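Local coordinates for protein 3-deoxy-manno-octulosonate cytidylyltransferase (Escherichia coli, PDB 1H7E) that activates the eight-carbon sugar KDO by coupling it to CMP from CTP, probably for use in bacterial lipopolysaccharide, at residues T139-V144 and A167-H172. Numbering follows the deposited sequence.
Sequences TVKVVV and ARYLKH
The rings of Y169 and H172 are each met obliquely, by K141 CG and V140 CG1 respectively. K141 CG comes within 4.3 Å of Y169 CD1. The Y169 side chain also touches A131 and A134 of helix 131-134, and its hydroxyl bonds to P159 O. V140 and H172 lie side by side and point the same way. The H172 imidazole has both nitrogens engaged, ND1 with L125 O and NE2 with Y176 OH, and F153 meets it edge-to-face.

The backbones join at a single bridge, K141 with K171. H172 N gives a nearly straight bond to V140 O (2.8 Å, 173° at the hydrogen). V142 N gives a longer, more bent one to L170 O (3.2 Å). The strand directions differ by 119°. Water fills in at both ends of the bridge: one molecule links V140 N to H172 O, and another accepts from L170 N and lies within bonding reach of V142 O. Beyond the bridge the V142 and L170 side chains cross at a slant, and V142 CG1, set between its backbone N and carbonyl carbon (chi1 58°), packs on L170 CB at 3.9 Å.

The K141 chain bends at chi2 and chi3, which folds NZ back onto T139 O at 2.7 Å. A134 O and R155 O also accept from NZ. An alanine here would probably leave these three carbonyls without their shared donor and open a gap beside Y169.

One bridge thus joins the small hairpin of strands 141-144 and 150-154 to strand 169-179 of the main sheet. The NZ of buried K141 is gripped by three carbonyl oxygens, whose dipoles probably help to offset its charge.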
ATOM      1  N   THR A 139       9.249   6.065 -12.510  1.00 19.13           N
ATOM      2  CA  THR A 139       8.371   4.927 -12.774  1.00 16.95           C
ATOM      3  C   THR A 139       7.591   4.680 -11.492  1.00 15.73           C
ATOM      4  O   THR A 139       8.181   4.611 -10.419  1.00 17.66           O
ATOM      5  CB  THR A 139       9.182   3.680 -13.158  1.00 19.06           C
ATOM      6  OG1 THR A 139       9.724   3.888 -14.461  1.00 23.99           O
ATOM      7  CG2 THR A 139       8.314   2.431 -13.205  1.00 19.20           C
ATOM      8  N   VAL A 140       6.262   4.601 -11.605  1.00 11.73           N
ATOM      9  CA  VAL A 140       5.400   4.391 -10.448  1.00  9.32           C
ATOM     10  C   VAL A 140       5.135   2.896 -10.297  1.00 10.35           C
ATOM     11  O   VAL A 140       4.742   2.234 -11.256  1.00 11.98           O
ATOM     12  CB  VAL A 140       4.051   5.189 -10.606  1.00  8.42           C
ATOM     13  CG1 VAL A 140       3.150   5.018  -9.383  1.00  3.30           C
ATOM     14  CG2 VAL A 140       4.364   6.658 -10.839  1.00  7.50           C
ATOM     15  N   LYS A 141       5.441   2.362  -9.113  1.00  9.20           N
ATOM     16  CA  LYS A 141       5.227   0.954  -8.814  1.00  9.16           C
ATOM     17  C   LYS A 141       3.906   0.798  -8.070  1.00  9.43           C
ATOM     18  O   LYS A 141       3.431   1.728  -7.399  1.00 12.78           O
ATOM     19  CB  LYS A 141       6.375   0.398  -7.938  1.00  6.85           C
ATOM     20  CG  LYS A 141       7.663   0.018  -8.704  1.00  6.98           C
ATOM     21  CD  LYS A 141       8.413   1.194  -9.309  1.00  6.76           C
ATOM     22  CE  LYS A 141       8.855   2.242  -8.282  1.00  7.20           C
ATOM     23  NZ  LYS A 141       9.850   3.214  -8.863  1.00  9.68           N
ATOM     24  N   VAL A 142       3.297  -0.370  -8.218  1.00  7.57           N
ATOM     25  CA  VAL A 142       2.086  -0.676  -7.507  1.00  5.34           C
ATOM     26  C   VAL A 142       2.207  -2.109  -6.963  1.00  7.42           C
ATOM     27  O   VAL A 142       2.855  -2.957  -7.571  1.00  8.76           O
ATOM     28  CB  VAL A 142       0.810  -0.517  -8.414  1.00  9.42           C
ATOM     29  CG1 VAL A 142       0.899  -1.410  -9.664  1.00 10.51           C
ATOM     30  CG2 VAL A 142      -0.461  -0.828  -7.615  1.00  6.41           C
ATOM     31  N   VAL A 143       1.634  -2.344  -5.786  1.00  7.97           N
ATOM     32  CA  VAL A 143       1.588  -3.664  -5.174  1.00  7.73           C
ATOM     33  C   VAL A 143       0.097  -3.952  -5.014  1.00  8.36           C
ATOM     34  O   VAL A 143      -0.638  -3.072  -4.559  1.00  8.65           O
ATOM     35  CB  VAL A 143       2.279  -3.676  -3.793  1.00  9.63           C
ATOM     36  CG1 VAL A 143       2.030  -5.031  -3.111  1.00 15.08           C
ATOM     37  CG2 VAL A 143       3.773  -3.470  -3.980  1.00 12.46           C
ATOM     38  N   VAL A 144      -0.336  -5.169  -5.349  1.00  8.04           N
ATOM     39  CA  VAL A 144      -1.751  -5.541  -5.289  1.00  8.72           C
ATOM     40  C   VAL A 144      -2.029  -6.758  -4.427  1.00  9.10           C
ATOM     41  O   VAL A 144      -1.121  -7.526  -4.145  1.00 10.10           O
ATOM     42  CB  VAL A 144      -2.315  -5.823  -6.734  1.00 12.73           C
ATOM     43  CG1 VAL A 144      -2.058  -4.624  -7.677  1.00 10.22           C
ATOM     44  CG2 VAL A 144      -1.683  -7.083  -7.311  1.00 11.22           C
ATOM     45  N   ALA A 167      11.076 -11.001  -5.332  1.00 11.34           N
ATOM     46  CA  ALA A 167      10.361  -9.776  -5.695  1.00 13.87           C
ATOM     47  C   ALA A 167       9.955  -9.729  -7.170  1.00 15.35           C
ATOM     48  O   ALA A 167      10.739 -10.087  -8.059  1.00 12.75           O
ATOM     49  CB  ALA A 167      11.213  -8.553  -5.352  1.00  9.83           C
ATOM     50  N   ARG A 168       8.712  -9.307  -7.406  1.00 13.93           N
ATOM     51  CA  ARG A 168       8.163  -9.141  -8.747  1.00 14.18           C
ATOM     52  C   ARG A 168       7.583  -7.710  -8.743  1.00 14.54           C
ATOM     53  O   ARG A 168       6.887  -7.319  -7.800  1.00 15.55           O
ATOM     54  CB  ARG A 168       7.082 -10.187  -9.011  1.00 18.30           C
ATOM     55  CG  ARG A 168       6.584 -10.188 -10.437  1.00 26.74           C
ATOM     56  CD  ARG A 168       5.636 -11.356 -10.713  1.00 34.88           C
ATOM     57  NE  ARG A 168       5.157 -11.304 -12.095  1.00 41.87           N
ATOM     58  CZ  ARG A 168       4.024 -10.719 -12.492  1.00 42.16           C
ATOM     59  NH1 ARG A 168       3.212 -10.130 -11.619  1.00 40.23           N
ATOM     60  NH2 ARG A 168       3.722 -10.690 -13.783  1.00 40.95           N
ATOM     61  N   TYR A 169       7.993  -6.907  -9.717  1.00 10.81           N
ATOM     62  CA  TYR A 169       7.573  -5.517  -9.818  1.00 10.28           C
ATOM     63  C   TYR A 169       6.528  -5.263 -10.896  1.00 12.09           C
ATOM     64  O   TYR A 169       6.530  -5.919 -11.945  1.00  8.81           O
ATOM     65  CB  TYR A 169       8.793  -4.618 -10.070  1.00  8.55           C
ATOM     66  CG  TYR A 169       9.737  -4.615  -8.894  1.00 10.25           C
ATOM     67  CD1 TYR A 169       9.473  -3.811  -7.792  1.00  9.69           C
ATOM     68  CD2 TYR A 169      10.820  -5.507  -8.830  1.00 10.83           C
ATOM     69  CE1 TYR A 169      10.246  -3.892  -6.637  1.00 12.97           C
ATOM     70  CE2 TYR A 169      11.604  -5.599  -7.675  1.00 10.33           C
ATOM     71  CZ  TYR A 169      11.305  -4.786  -6.587  1.00 13.42           C
ATOM     72  OH  TYR A 169      12.041  -4.846  -5.431  1.00 14.29           O
ATOM     73  N   LEU A 170       5.623  -4.329 -10.593  1.00 10.69           N
ATOM     74  CA  LEU A 170       4.561  -3.919 -11.514  1.00  9.57           C
ATOM     75  C   LEU A 170       4.629  -2.425 -11.704  1.00  9.45           C
ATOM     76  O   LEU A 170       4.685  -1.677 -10.738  1.00 10.12           O
ATOM     77  CB  LEU A 170       3.174  -4.263 -10.961  1.00  7.20           C
ATOM     78  CG  LEU A 170       2.807  -5.738 -10.840  1.00 11.18           C
ATOM     79  CD1 LEU A 170       1.525  -5.909 -10.025  1.00 11.66           C
ATOM     80  CD2 LEU A 170       2.676  -6.358 -12.240  1.00 10.70           C
ATOM     81  N   LYS A 171       4.678  -1.997 -12.956  1.00  8.27           N
ATOM     82  CA  LYS A 171       4.673  -0.590 -13.279  1.00  9.56           C
ATOM     83  C   LYS A 171       3.203  -0.160 -13.512  1.00 12.30           C
ATOM     84  O   LYS A 171       2.435  -0.843 -14.210  1.00 10.60           O
ATOM     85  CB  LYS A 171       5.459  -0.335 -14.555  1.00 11.95           C
ATOM     86  CG  LYS A 171       5.318   1.085 -15.077  1.00 16.61           C
ATOM     87  CD  LYS A 171       6.079   1.257 -16.380  1.00 24.22           C
ATOM     88  CE  LYS A 171       6.036   2.698 -16.832  1.00 30.86           C
ATOM     89  NZ  LYS A 171       7.056   2.952 -17.884  1.00 37.12           N
ATOM     90  N   HIS A 172       2.835   0.984 -12.942  1.00 10.72           N
ATOM     91  CA  HIS A 172       1.496   1.525 -13.100  1.00 10.92           C
ATOM     92  C   HIS A 172       1.418   2.245 -14.459  1.00 12.97           C
ATOM     93  O   HIS A 172       2.314   3.027 -14.805  1.00 10.98           O
ATOM     94  CB  HIS A 172       1.207   2.499 -11.959  1.00 11.28           C
ATOM     95  CG  HIS A 172      -0.075   3.258 -12.116  1.00 14.10           C
ATOM     96  ND1 HIS A 172      -1.261   2.660 -12.491  1.00 15.52           N
ATOM     97  CD2 HIS A 172      -0.348   4.576 -11.975  1.00 11.82           C
ATOM     98  CE1 HIS A 172      -2.209   3.577 -12.576  1.00 12.96           C
ATOM     99  NE2 HIS A 172      -1.681   4.747 -12.266  1.00 16.87           N
TER
HETATM  100  O   HOH W   1       4.781   4.697 -14.274  1.00 17.72           O
HETATM  101  O   HOH W   2       5.570  -3.489  -7.773  1.00 11.13           O
HETATM  102  O   HOH W   3       4.440  -5.998  -7.285  1.00 17.57           O